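Local coordinates for periplasmic cell division protein (SufI) (Aquifex aeolicus, PDB 6SYY) that binds copper ions and, as in related multicopper oxidases, probably oxidises substrates at one copper centre while reducing dioxygen at a cluster of three others, at residues I205-F210 with N257-R262; P297-D302 with T480-P485; F321-I326 with A356-F361; I398-R403 with Y443-G448; G448-M453 with C509-H514. All coordinates share one frame; numbering follows the deposited sequence.

Contact 5 holds the mononuclear copper site and one ligand of the trinuclear cluster, His510, whose copper lies 12.8 Å from the mononuclear ion. Contact 2 borders it through antiparallel strands 451-455 and 480-483, and its Gly298 is about 5 Å from a copper ion, nearest atom to ion. Contact 4 backs the mononuclear copper, with Leu400 CD1 3.6 Å from His451 CD2, and shares Gly448 with contact 5. Contact 1 reaches contact 5 through Ala258 O and Tyr450 OH, 2.7 Å apart, and through the hydrogen bond of Asn257 ND2 to Glu513 OE2. Contact 3, at the surface, meets contact 1 at Arg262 and brings Ile326 to about 13 Å, side chain to ion, from a copper.

Contact 1 (I205-F210 with N257-R262); sequences IQDKTF and NARPYR
Asp207 and Arg259 form a salt bridge, with Arg259 NE 2.9 Å from Asp207 OD2 and an N-H...O angle of 162°. The carboxylate is turned almost perpendicular to the guanidinium: OD2 lies close to the guanidinium plane, at its edge, whereas NE approaches it from above the carboxylate plane. Gly228 N bonds to the same oxygen, and Arg259 reaches on through NH1 to Asp357; an aspartate and a long, bendable arginine, both buried, suit this chain of charges.

Water extends the grip. Asp207 OD1 receives two waters, one accepting from Asn257 N at 2.9 Å and the other from Arg259 N at 2.7 Å. One short acid thereby ties down the backbone of a loop. That loop leads into strand 261-267 near the C-terminal end of strand 200-208, within the middle cupredoxin-like domain of a multicopper oxidase.

The apolar part is a CH-pi contact: Ile205 CG2 sits over one face of the Tyr261 ring, 3.9 Å from its centroid. With CG2 anti to the backbone N, the beta branch delivers this methyl to the ring, while Arg259 CG lies over the opposite face. The Tyr261 hydroxyl is hydrogen-bonded with Ser256 OG.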
# COMPACT_ATOMS: atom_id res chain seq x y z
N ILE A 205 -8.89 -2.59 0.13
CA ILE A 205 -9.60 -3.07 1.31
C ILE A 205 -9.37 -2.11 2.47
O ILE A 205 -8.23 -1.78 2.81
CB ILE A 205 -9.17 -4.49 1.68
CG1 ILE A 205 -9.30 -5.42 0.47
CG2 ILE A 205 -10.00 -5.02 2.84
CD1 ILE A 205 -8.93 -6.85 0.76
N GLN A 206 -10.46 -1.65 3.07
CA GLN A 206 -10.43 -0.67 4.14
C GLN A 206 -11.51 -1.01 5.15
O GLN A 206 -12.59 -1.49 4.78
CB GLN A 206 -10.64 0.75 3.61
CG GLN A 206 -9.66 1.19 2.55
CD GLN A 206 -9.91 2.62 2.11
OE1 GLN A 206 -9.13 3.52 2.40
NE2 GLN A 206 -11.02 2.83 1.41
N ASP A 207 -11.23 -0.76 6.42
CA ASP A 207 -12.25 -0.87 7.46
C ASP A 207 -12.58 0.53 7.97
O ASP A 207 -11.69 1.36 8.16
CB ASP A 207 -11.81 -1.78 8.61
CG ASP A 207 -10.52 -1.34 9.26
OD1 ASP A 207 -9.67 -0.74 8.57
OD2 ASP A 207 -10.34 -1.62 10.46
N LYS A 208 -13.88 0.79 8.14
CA LYS A 208 -14.36 2.09 8.58
C LYS A 208 -15.55 1.90 9.51
O LYS A 208 -16.17 0.83 9.56
CB LYS A 208 -14.73 2.99 7.39
CG LYS A 208 -13.52 3.40 6.55
CD LYS A 208 -13.82 4.46 5.50
CE LYS A 208 -12.52 4.84 4.77
NZ LYS A 208 -12.75 5.67 3.57
N THR A 209 -15.87 2.96 10.26
CA THR A 209 -16.97 2.95 11.21
C THR A 209 -17.90 4.11 10.90
O THR A 209 -17.45 5.25 10.71
CB THR A 209 -16.44 3.06 12.64
OG1 THR A 209 -15.59 1.95 12.92
CG2 THR A 209 -17.59 3.07 13.63
N PHE A 210 -19.21 3.83 10.84
CA PHE A 210 -20.23 4.81 10.51
C PHE A 210 -21.18 4.99 11.68
O PHE A 210 -21.54 4.02 12.36
CB PHE A 210 -21.03 4.38 9.28
CG PHE A 210 -20.21 4.19 8.05
CD1 PHE A 210 -20.09 5.21 7.12
CD2 PHE A 210 -19.55 2.99 7.81
CE1 PHE A 210 -19.34 5.05 5.98
CE2 PHE A 210 -18.79 2.82 6.67
CZ PHE A 210 -18.68 3.85 5.75
N ASN A 257 -6.06 1.84 8.22
CA ASN A 257 -5.12 2.57 9.07
C ASN A 257 -4.23 1.64 9.87
O ASN A 257 -3.07 1.99 10.14
CB ASN A 257 -5.88 3.50 10.02
CG ASN A 257 -6.38 4.76 9.33
OD1 ASN A 257 -6.88 4.71 8.21
ND2 ASN A 257 -6.23 5.89 10.00
N ALA A 258 -4.72 0.46 10.25
CA ALA A 258 -3.96 -0.37 11.17
C ALA A 258 -4.25 -1.85 11.02
O ALA A 258 -3.41 -2.69 11.36
CB ALA A 258 -4.23 0.06 12.61
N ARG A 259 -5.43 -2.19 10.50
CA ARG A 259 -5.88 -3.58 10.50
C ARG A 259 -5.16 -4.38 9.43
O ARG A 259 -5.25 -4.03 8.25
CB ARG A 259 -7.38 -3.65 10.28
CG ARG A 259 -7.88 -5.06 10.12
CD ARG A 259 -9.34 -5.09 9.75
NE ARG A 259 -10.20 -4.51 10.77
CZ ARG A 259 -10.66 -5.17 11.83
NH1 ARG A 259 -10.33 -6.44 12.00
NH2 ARG A 259 -11.44 -4.56 12.72
N PRO A 260 -4.46 -5.46 9.78
CA PRO A 260 -3.98 -6.40 8.78
C PRO A 260 -5.04 -7.46 8.48
O PRO A 260 -5.93 -7.73 9.28
CB PRO A 260 -2.76 -7.04 9.45
CG PRO A 260 -3.14 -7.06 10.90
CD PRO A 260 -4.00 -5.82 11.13
N TYR A 261 -4.93 -8.05 7.29
CA TYR A 261 -5.86 -9.07 6.84
C TYR A 261 -5.13 -10.37 6.54
O TYR A 261 -4.01 -10.36 6.03
CB TYR A 261 -6.63 -8.62 5.59
CG TYR A 261 -7.40 -7.35 5.81
CD1 TYR A 261 -6.79 -6.11 5.64
CD2 TYR A 261 -8.73 -7.38 6.20
CE1 TYR A 261 -7.49 -4.94 5.84
CE2 TYR A 261 -9.43 -6.22 6.40
CZ TYR A 261 -8.81 -5.00 6.23
OH TYR A 261 -9.50 -3.84 6.43
N ARG A 262 -5.78 -11.48 6.86
CA ARG A 262 -5.34 -12.81 6.45
C ARG A 262 -6.45 -13.34 5.54
O ARG A 262 -7.49 -13.79 6.02
CB ARG A 262 -5.10 -13.71 7.66
CG ARG A 262 -4.48 -15.06 7.32
CD ARG A 262 -4.18 -15.89 8.57
NE ARG A 262 -3.13 -15.32 9.41
CZ ARG A 262 -1.83 -15.53 9.24
NH1 ARG A 262 -1.40 -16.29 8.24
NH2 ARG A 262 -0.95 -14.97 10.06
O HOH W 1 -8.93 2.02 8.64
O HOH W 2 -7.42 -0.35 10.41

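Contact 2 (P297-D302 with T480-P485); sequences PGERID and TVIVAP
Glu299 crosses Thr480 at a slant and Ile482 at about a right angle, laying its aliphatic CG 3.6 Å from Thr480 O. Its carboxylate crosses the end of the isoleucine, OE1 lying 3.5 Å from Ile482 CD1. No direct hydrogen bond joins the segments; a water donates to Glu299 OE2 at 2.8 Å and accepts from Ile482 N. In this buried acid OE1 takes Ala296 N and OE2 meets Lys478. Replacing it with an alanine would probably leave Lys478 and the bridging water without their carboxylate mate and open a gap beside Ile482. Thr480 comes in with its methyl CG2, anti to the backbone N, 3.7 Å from Pro297 O. Gly298, at phi 91°, suits its place: a CB would jam against Pro297 O and also lie close to Thr480 OG1. Arg300 NH1 folds back to bond to Gly298 O. The contact joins the second and third cupredoxin-like domains beside the copper cluster, Thr480 lying about 3 Å, side chain to side chain, from the copper ligand His454.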
# COMPACT_ATOMS: atom_id res chain seq x y z
N PRO A 297 -1.35 -2.96 6.33
CA PRO A 297 -1.45 -1.61 5.75
C PRO A 297 -0.17 -1.21 5.05
O PRO A 297 0.93 -1.36 5.59
CB PRO A 297 -1.73 -0.73 6.97
CG PRO A 297 -2.42 -1.63 7.92
CD PRO A 297 -1.87 -3.00 7.71
N GLY A 298 -0.31 -0.69 3.83
CA GLY A 298 0.83 -0.33 3.01
C GLY A 298 1.32 -1.43 2.09
O GLY A 298 2.03 -1.13 1.12
N GLU A 299 0.99 -2.68 2.37
CA GLU A 299 1.32 -3.76 1.46
C GLU A 299 0.35 -3.79 0.29
O GLU A 299 -0.80 -3.36 0.39
CB GLU A 299 1.31 -5.11 2.19
CG GLU A 299 2.49 -5.35 3.11
CD GLU A 299 2.57 -6.78 3.60
OE1 GLU A 299 1.55 -7.29 4.13
OE2 GLU A 299 3.63 -7.42 3.45
N ARG A 300 0.83 -4.31 -0.84
CA ARG A 300 -0.00 -4.59 -2.00
C ARG A 300 0.37 -5.97 -2.52
O ARG A 300 1.55 -6.24 -2.75
CB ARG A 300 0.16 -3.53 -3.10
CG ARG A 300 -0.43 -2.16 -2.76
CD ARG A 300 0.63 -1.22 -2.22
NE ARG A 300 1.69 -1.00 -3.21
CZ ARG A 300 2.86 -0.44 -2.93
NH1 ARG A 300 3.14 -0.07 -1.69
NH2 ARG A 300 3.76 -0.28 -3.90
N ILE A 301 -0.62 -6.83 -2.68
CA ILE A 301 -0.42 -8.19 -3.16
C ILE A 301 -1.24 -8.36 -4.44
O ILE A 301 -2.46 -8.18 -4.42
CB ILE A 301 -0.82 -9.24 -2.11
CG1 ILE A 301 -0.22 -8.91 -0.75
CG2 ILE A 301 -0.39 -10.64 -2.55
CD1 ILE A 301 1.30 -8.94 -0.72
N ASP A 302 -0.56 -8.68 -5.54
CA ASP A 302 -1.23 -9.04 -6.79
C ASP A 302 -1.41 -10.55 -6.83
O ASP A 302 -0.44 -11.30 -6.69
CB ASP A 302 -0.42 -8.58 -8.00
CG ASP A 302 -0.46 -7.08 -8.20
OD1 ASP A 302 -0.20 -6.33 -7.23
OD2 ASP A 302 -0.73 -6.64 -9.34
N THR A 480 7.17 -2.63 2.25
CA THR A 480 6.55 -2.69 3.57
C THR A 480 6.62 -4.13 4.07
O THR A 480 6.05 -5.03 3.43
CB THR A 480 5.09 -2.22 3.53
OG1 THR A 480 5.01 -0.92 2.93
CG2 THR A 480 4.51 -2.18 4.93
N VAL A 481 7.30 -4.36 5.19
CA VAL A 481 7.48 -5.71 5.72
C VAL A 481 6.80 -5.82 7.08
O VAL A 481 6.97 -4.94 7.94
CB VAL A 481 8.97 -6.11 5.82
CG1 VAL A 481 9.75 -5.14 6.69
CG2 VAL A 481 9.11 -7.55 6.33
N ILE A 482 6.02 -6.88 7.27
CA ILE A 482 5.38 -7.15 8.55
C ILE A 482 6.43 -7.60 9.55
O ILE A 482 7.23 -8.51 9.26
CB ILE A 482 4.28 -8.21 8.40
CG1 ILE A 482 3.17 -7.73 7.48
CG2 ILE A 482 3.73 -8.62 9.76
CD1 ILE A 482 2.11 -8.77 7.22
N VAL A 483 6.43 -6.99 10.73
CA VAL A 483 7.33 -7.38 11.81
C VAL A 483 6.45 -7.71 13.01
O VAL A 483 5.94 -6.81 13.68
CB VAL A 483 8.35 -6.28 12.15
CG1 VAL A 483 9.32 -6.77 13.22
CG2 VAL A 483 9.10 -5.86 10.89
N ALA A 484 6.29 -9.01 13.29
CA ALA A 484 5.39 -9.47 14.33
C ALA A 484 5.96 -9.17 15.72
O ALA A 484 7.15 -8.90 15.86
CB ALA A 484 5.14 -10.97 14.18
N PRO A 485 5.12 -9.21 16.76
CA PRO A 485 5.63 -9.00 18.12
C PRO A 485 6.77 -9.95 18.44
O PRO A 485 6.71 -11.14 18.14
CB PRO A 485 4.41 -9.27 19.00
CG PRO A 485 3.26 -8.94 18.15
CD PRO A 485 3.65 -9.34 16.75
O HOH W 3 5.48 -8.67 5.13

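Contact 3 (F321-I326 with A356-F361); sequences FPHNLI and ADNSEF
Asn358 OD1 collects two weak hydrogen bonds from consecutive amides, His323 N at 3.1 Å and Asn324 N at 3.4 Å, the second nearly straight at 164°. The same oxygen stands over the centre of the His323 ring, 3.3 Å above its plane. At the ring's edge NE2 makes another weak bond, to Asp357 O at 3.3 Å, while ND1 accepts in plane from Leu325 N at 2.9 Å. Both ring nitrogens are engaged, which limits the ring's freedom to turn. A phenylalanine in its place would probably leave Asp357 O and Leu325 N without these partners. An Asx turn, Asp357 OD1 accepting from Ser359 N, shapes the facing loop, and a water links Ser359 O with Phe321 O, weakly to the latter. Farther out, Pro322 CD packs 3.6 Å from Glu360 CB, a rigid ring against the aliphatic start of an exposed acid. The segments flank a largely unmodelled methionine-rich loop and close its base, where antiparallel strands 315-321 and 361-370 end and begin, beside strand 261-267.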
# COMPACT_ATOMS: atom_id res chain seq x y z
N PHE A 321 -9.44 -14.44 8.00
CA PHE A 321 -9.22 -15.27 9.17
C PHE A 321 -8.43 -14.50 10.21
O PHE A 321 -7.84 -13.46 9.91
CB PHE A 321 -8.47 -16.55 8.77
CG PHE A 321 -9.32 -17.54 8.03
CD1 PHE A 321 -10.22 -18.35 8.72
CD2 PHE A 321 -9.24 -17.66 6.65
CE1 PHE A 321 -11.01 -19.26 8.05
CE2 PHE A 321 -10.03 -18.57 5.98
CZ PHE A 321 -10.91 -19.37 6.67
N PRO A 322 -8.42 -14.96 11.47
CA PRO A 322 -7.63 -14.28 12.50
C PRO A 322 -6.17 -14.14 12.09
O PRO A 322 -5.51 -15.12 11.73
CB PRO A 322 -7.80 -15.18 13.72
CG PRO A 322 -9.16 -15.79 13.53
CD PRO A 322 -9.30 -16.00 12.04
N HIS A 323 -5.66 -12.91 12.15
CA HIS A 323 -4.32 -12.63 11.64
C HIS A 323 -3.22 -13.10 12.57
O HIS A 323 -2.08 -13.27 12.13
CB HIS A 323 -4.16 -11.14 11.35
CG HIS A 323 -4.43 -10.25 12.53
ND1 HIS A 323 -3.62 -10.24 13.65
CD2 HIS A 323 -5.40 -9.34 12.75
CE1 HIS A 323 -4.09 -9.36 14.51
NE2 HIS A 323 -5.17 -8.80 13.99
N ASN A 324 -3.53 -13.31 13.86
CA ASN A 324 -2.61 -13.89 14.84
C ASN A 324 -1.31 -13.09 14.97
O ASN A 324 -0.29 -13.64 15.39
CB ASN A 324 -2.31 -15.35 14.51
CG ASN A 324 -3.54 -16.23 14.59
OD1 ASN A 324 -4.43 -15.99 15.41
ND2 ASN A 324 -3.60 -17.25 13.74
N LEU A 325 -1.33 -11.81 14.61
CA LEU A 325 -0.21 -10.92 14.89
C LEU A 325 -0.36 -10.32 16.28
O LEU A 325 -0.20 -9.11 16.49
CB LEU A 325 -0.13 -9.83 13.82
CG LEU A 325 0.24 -10.31 12.41
CD1 LEU A 325 0.17 -9.17 11.40
CD2 LEU A 325 1.62 -10.94 12.41
N ILE A 326 -0.68 -11.19 17.24
CA ILE A 326 -1.00 -10.83 18.62
C ILE A 326 -2.01 -9.69 18.67
O ILE A 326 -3.18 -9.88 18.33
CB ILE A 326 0.27 -10.46 19.43
CG1 ILE A 326 1.00 -11.73 19.90
CG2 ILE A 326 -0.08 -9.58 20.62
CD1 ILE A 326 1.76 -12.47 18.82
N ALA A 356 -8.62 -2.71 19.19
CA ALA A 356 -7.88 -3.63 18.34
C ALA A 356 -8.56 -5.00 18.33
O ALA A 356 -8.90 -5.54 19.39
CB ALA A 356 -6.43 -3.76 18.81
N ASP A 357 -8.73 -5.56 17.14
CA ASP A 357 -9.58 -6.72 16.92
C ASP A 357 -8.80 -7.81 16.20
O ASP A 357 -7.90 -7.53 15.41
CB ASP A 357 -10.84 -6.29 16.12
CG ASP A 357 -11.58 -7.45 15.52
OD1 ASP A 357 -11.15 -7.94 14.45
OD2 ASP A 357 -12.59 -7.88 16.11
N ASN A 358 -9.16 -9.07 16.49
CA ASN A 358 -8.54 -10.23 15.86
C ASN A 358 -9.60 -11.20 15.35
O ASN A 358 -9.39 -12.42 15.33
CB ASN A 358 -7.59 -10.94 16.83
CG ASN A 358 -6.65 -11.92 16.14
OD1 ASN A 358 -6.43 -11.84 14.93
ND2 ASN A 358 -6.11 -12.85 16.91
N SER A 359 -10.75 -10.68 14.92
CA SER A 359 -11.88 -11.51 14.56
C SER A 359 -11.81 -11.94 13.10
O SER A 359 -11.02 -11.44 12.30
CB SER A 359 -13.19 -10.77 14.84
OG SER A 359 -13.25 -9.54 14.14
N GLU A 360 -12.66 -12.91 12.76
CA GLU A 360 -12.80 -13.40 11.39
C GLU A 360 -14.13 -12.93 10.82
O GLU A 360 -15.11 -12.78 11.54
CB GLU A 360 -12.70 -14.92 11.33
CG GLU A 360 -13.72 -15.66 12.18
CD GLU A 360 -13.61 -17.16 12.03
OE1 GLU A 360 -12.49 -17.66 11.79
OE2 GLU A 360 -14.65 -17.85 12.13
N PHE A 361 -14.14 -12.69 9.51
CA PHE A 361 -15.30 -12.10 8.86
C PHE A 361 -15.12 -12.16 7.35
O PHE A 361 -13.99 -12.16 6.85
CB PHE A 361 -15.50 -10.64 9.30
CG PHE A 361 -14.26 -9.81 9.20
CD1 PHE A 361 -13.43 -9.64 10.29
CD2 PHE A 361 -13.92 -9.19 8.01
CE1 PHE A 361 -12.29 -8.87 10.20
CE2 PHE A 361 -12.77 -8.43 7.91
CZ PHE A 361 -11.95 -8.27 9.01
O HOH W 4 -8.45 -10.61 11.60

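Contact 4 (I398-R403 with Y443-G448); sequences ITLGMR and YVNNTG
Ile398 lies side by side with Tyr443, its CG2 at the edge of the tyrosine ring, 3.6 Å from Tyr443 CD1. That methyl is anti to the backbone N, which puts it beside the ring while the longer CG1 branch leads away. Ile398 O accepts from Val444 N at 2.8 Å. Thr399, on the other face of the sheet, stands alongside Val444, two beta-branched residues suited to extended strands; its CG2 turns to Asn446 ND2, 3.4 Å away. Leu400 returns to the Ile398 face: Leu400 N donates to Val444 O at 2.7 Å, and Leu400 O accepts from Asn446 N at 2.9 Å. These bonds pair strands 394-402 and 437-445 in parallel, their axes 20° apart, in a sheet of the C-terminal cupredoxin domain. Leu400 CD1 also packs 4.1 Å from Asn445 CB, and its apolar end presses on the copper ligand His451.

Beyond Leu400 the partner strand turns away. Thr447 CG2 comes to 3.5 Å from Gly401 C, and Met402 sends its thin extended chain past the threonine, CE reaching Gly448. An Asx turn shapes that departure: Asn445 OD1 accepts from Thr447 N, above the amide plane, and from Thr447 OG1, in plane on a lone pair. Thr447 OG1 also bonds to His451 NE2, which makes it a second-shell residue of the copper site.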
# COMPACT_ATOMS: atom_id res chain seq x y z
N ILE A 398 17.56 -1.65 13.52
CA ILE A 398 16.45 -0.76 13.82
C ILE A 398 15.61 -1.43 14.88
O ILE A 398 14.87 -2.39 14.60
CB ILE A 398 15.63 -0.45 12.56
CG1 ILE A 398 16.51 0.19 11.49
CG2 ILE A 398 14.44 0.43 12.90
CD1 ILE A 398 17.20 1.45 11.96
N THR A 399 15.70 -0.96 16.12
CA THR A 399 14.99 -1.56 17.23
C THR A 399 13.68 -0.80 17.47
O THR A 399 13.69 0.42 17.69
CB THR A 399 15.84 -1.56 18.50
OG1 THR A 399 17.01 -2.34 18.28
CG2 THR A 399 15.04 -2.14 19.65
N LEU A 400 12.57 -1.53 17.42
CA LEU A 400 11.25 -0.98 17.70
C LEU A 400 10.97 -1.18 19.19
O LEU A 400 10.74 -2.30 19.64
CB LEU A 400 10.18 -1.65 16.85
CG LEU A 400 10.50 -1.91 15.38
CD1 LEU A 400 9.29 -2.54 14.68
CD2 LEU A 400 10.93 -0.64 14.68
N GLY A 401 10.99 -0.09 19.95
CA GLY A 401 10.65 -0.12 21.35
C GLY A 401 9.40 0.70 21.63
O GLY A 401 8.75 1.23 20.72
N MET A 402 9.06 0.78 22.91
CA MET A 402 8.03 1.70 23.35
C MET A 402 8.49 2.34 24.65
O MET A 402 9.04 1.68 25.53
CB MET A 402 6.67 1.02 23.52
CG MET A 402 6.66 -0.29 24.29
SD MET A 402 5.02 -1.03 24.21
CE MET A 402 5.32 -2.61 25.01
N ARG A 403 8.27 3.65 24.74
CA ARG A 403 8.69 4.48 25.87
C ARG A 403 7.42 5.07 26.48
O ARG A 403 6.95 6.12 26.03
CB ARG A 403 9.68 5.56 25.40
CG ARG A 403 10.40 6.32 26.52
CD ARG A 403 11.51 7.21 25.95
NE ARG A 403 11.02 8.49 25.43
CZ ARG A 403 11.16 9.66 26.05
NH1 ARG A 403 11.78 9.74 27.22
NH2 ARG A 403 10.68 10.77 25.49
N TYR A 443 15.22 -5.15 11.58
CA TYR A 443 14.15 -4.72 12.48
C TYR A 443 14.07 -5.67 13.66
O TYR A 443 13.98 -6.89 13.47
CB TYR A 443 12.82 -4.67 11.74
CG TYR A 443 12.72 -3.58 10.70
CD1 TYR A 443 12.80 -2.24 11.06
CD2 TYR A 443 12.51 -3.88 9.36
CE1 TYR A 443 12.69 -1.23 10.12
CE2 TYR A 443 12.40 -2.89 8.41
CZ TYR A 443 12.49 -1.56 8.79
OH TYR A 443 12.39 -0.56 7.85
N VAL A 444 14.10 -5.12 14.87
CA VAL A 444 13.97 -5.90 16.10
C VAL A 444 12.79 -5.32 16.87
O VAL A 444 12.90 -4.24 17.45
CB VAL A 444 15.25 -5.87 16.94
CG1 VAL A 444 15.10 -6.75 18.16
CG2 VAL A 444 16.45 -6.30 16.11
N ASN A 445 11.68 -6.05 16.89
CA ASN A 445 10.44 -5.58 17.51
C ASN A 445 10.39 -6.07 18.95
O ASN A 445 10.06 -7.23 19.21
CB ASN A 445 9.23 -6.05 16.72
CG ASN A 445 7.92 -5.51 17.27
OD1 ASN A 445 7.91 -4.73 18.22
ND2 ASN A 445 6.81 -5.92 16.65
N ASN A 446 10.71 -5.19 19.90
CA ASN A 446 10.62 -5.49 21.32
C ASN A 446 9.31 -5.01 21.93
O ASN A 446 9.23 -4.82 23.15
CB ASN A 446 11.80 -4.88 22.07
CG ASN A 446 13.12 -5.53 21.71
OD1 ASN A 446 13.19 -6.75 21.50
ND2 ASN A 446 14.18 -4.73 21.65
N THR A 447 8.27 -4.82 21.12
CA THR A 447 6.97 -4.37 21.61
C THR A 447 5.95 -5.49 21.50
O THR A 447 6.21 -6.55 20.90
CB THR A 447 6.48 -3.14 20.84
OG1 THR A 447 6.06 -3.54 19.53
CG2 THR A 447 7.59 -2.11 20.72
N GLY A 448 4.78 -5.25 22.08
CA GLY A 448 3.71 -6.22 22.06
C GLY A 448 2.83 -6.17 20.84
O GLY A 448 1.88 -6.96 20.74

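Contact 5 (G448-M453 with C509-H514); sequences GMYHPM and CHILEH. With CU (copper (II) ion), chain B; CU (copper (II) ion), chain E.
Cys509 SG, facing His451 across the contact, is gripped twice: it binds copper at 2.0 Å and accepts from Ile511 N at 3.3 Å. The N-H...S hydrogen bond from Ile511, at the N-cap position, helps to orient the sulfur. His451 ND1 completes the grip on the metal at 2.2 Å and His514 ND1 at 2.0 Å, their ring planes 55° apart. A cysteine and two histidines around one ion make the type 1 copper site of a cupredoxin domain. In the family's His-Cys-His motif, His508 and His510 flank the cysteine and bind coppers of the trinuclear cluster, His510 with His120 and His159. His510 N donates to Pro452 O at 2.7 Å, tying the two backbones.

Apolar groups wall the site. Ile511 CG1 packs 3.5 Å from Pro452 CD, its CD1 rests over the Tyr450 ring face, and CG2 lies over the centre of the His514 ring. Met449 SD, on a long flexible chain, approaches the edge of His514, 3.9 Å from CE1.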
# COMPACT_ATOMS: atom_id res chain seq x y z
N GLY A 448 4.78 -5.25 22.08
CA GLY A 448 3.71 -6.22 22.06
C GLY A 448 2.83 -6.17 20.84
O GLY A 448 1.88 -6.96 20.74
N MET A 449 3.11 -5.28 19.90
CA MET A 449 2.28 -5.09 18.72
C MET A 449 3.10 -5.29 17.46
O MET A 449 4.31 -5.04 17.44
CB MET A 449 1.63 -3.70 18.72
CG MET A 449 0.62 -3.50 17.62
SD MET A 449 -0.65 -2.31 18.05
CE MET A 449 -1.76 -2.53 16.67
N TYR A 450 2.45 -5.75 16.40
CA TYR A 450 3.12 -5.84 15.12
C TYR A 450 3.28 -4.45 14.51
O TYR A 450 2.55 -3.51 14.84
CB TYR A 450 2.34 -6.76 14.18
CG TYR A 450 1.39 -6.04 13.25
CD1 TYR A 450 1.76 -5.77 11.93
CD2 TYR A 450 0.14 -5.62 13.68
CE1 TYR A 450 0.89 -5.11 11.08
CE2 TYR A 450 -0.73 -4.96 12.83
CZ TYR A 450 -0.35 -4.70 11.53
OH TYR A 450 -1.20 -4.05 10.67
N HIS A 451 4.25 -4.33 13.62
CA HIS A 451 4.48 -3.08 12.91
C HIS A 451 4.82 -3.36 11.45
O HIS A 451 5.81 -4.03 11.17
CB HIS A 451 5.60 -2.27 13.55
CG HIS A 451 5.41 -2.02 15.01
ND1 HIS A 451 4.52 -1.08 15.49
CD2 HIS A 451 5.98 -2.59 16.10
CE1 HIS A 451 4.56 -1.09 16.82
NE2 HIS A 451 5.44 -1.99 17.21
N PRO A 452 4.02 -2.88 10.51
CA PRO A 452 4.43 -2.95 9.10
C PRO A 452 5.38 -1.82 8.76
O PRO A 452 4.95 -0.67 8.58
CB PRO A 452 3.09 -2.85 8.35
CG PRO A 452 2.23 -2.01 9.25
CD PRO A 452 2.70 -2.25 10.68
N MET A 453 6.67 -2.12 8.70
CA MET A 453 7.70 -1.09 8.57
C MET A 453 7.94 -0.77 7.10
O MET A 453 8.17 -1.67 6.28
CB MET A 453 8.99 -1.54 9.24
CG MET A 453 8.87 -1.72 10.75
SD MET A 453 8.34 -0.21 11.59
CE MET A 453 9.64 0.92 11.10
N CYS A 509 6.69 3.23 10.65
CA CYS A 509 5.64 2.23 10.68
C CYS A 509 4.47 2.69 9.83
O CYS A 509 4.15 3.88 9.77
CB CYS A 509 5.18 2.00 12.12
SG CYS A 509 3.81 0.87 12.27
N HIS A 510 3.83 1.74 9.15
CA HIS A 510 2.71 2.08 8.29
C HIS A 510 1.36 1.85 8.94
O HIS A 510 0.33 1.91 8.26
CB HIS A 510 2.79 1.33 6.96
CG HIS A 510 2.14 2.06 5.83
ND1 HIS A 510 0.77 2.12 5.66
CD2 HIS A 510 2.67 2.82 4.84
CE1 HIS A 510 0.49 2.85 4.60
NE2 HIS A 510 1.63 3.29 4.09
N ILE A 511 1.34 1.57 10.24
CA ILE A 511 0.12 1.78 11.01
C ILE A 511 -0.02 3.29 11.18
O ILE A 511 0.82 3.93 11.83
CB ILE A 511 0.16 1.06 12.36
CG1 ILE A 511 0.07 -0.46 12.15
CG2 ILE A 511 -0.96 1.54 13.27
CD1 ILE A 511 0.25 -1.28 13.40
N LEU A 512 -1.05 3.88 10.57
CA LEU A 512 -1.08 5.32 10.36
C LEU A 512 -1.05 6.08 11.68
O LEU A 512 -0.42 7.14 11.78
CB LEU A 512 -2.30 5.71 9.55
CG LEU A 512 -2.28 5.12 8.14
CD1 LEU A 512 -3.41 5.69 7.31
CD2 LEU A 512 -0.93 5.37 7.48
N GLU A 513 -1.72 5.56 12.71
CA GLU A 513 -1.68 6.20 14.02
C GLU A 513 -0.27 6.18 14.59
O GLU A 513 0.22 7.20 15.09
CB GLU A 513 -2.67 5.53 14.97
CG GLU A 513 -4.12 5.89 14.69
CD GLU A 513 -4.62 5.33 13.37
OE1 GLU A 513 -4.26 4.18 13.03
OE2 GLU A 513 -5.36 6.04 12.66
N HIS A 514 0.41 5.03 14.53
CA HIS A 514 1.81 4.95 14.97
C HIS A 514 2.65 6.00 14.28
O HIS A 514 3.39 6.75 14.92
CB HIS A 514 2.39 3.56 14.67
CG HIS A 514 1.77 2.46 15.47
ND1 HIS A 514 2.13 1.14 15.31
CD2 HIS A 514 0.83 2.48 16.44
CE1 HIS A 514 1.43 0.39 16.14
NE2 HIS A 514 0.63 1.18 16.83
CU CU B . 3.73 0.55 14.28
CU CU E . 2.01 4.78 2.36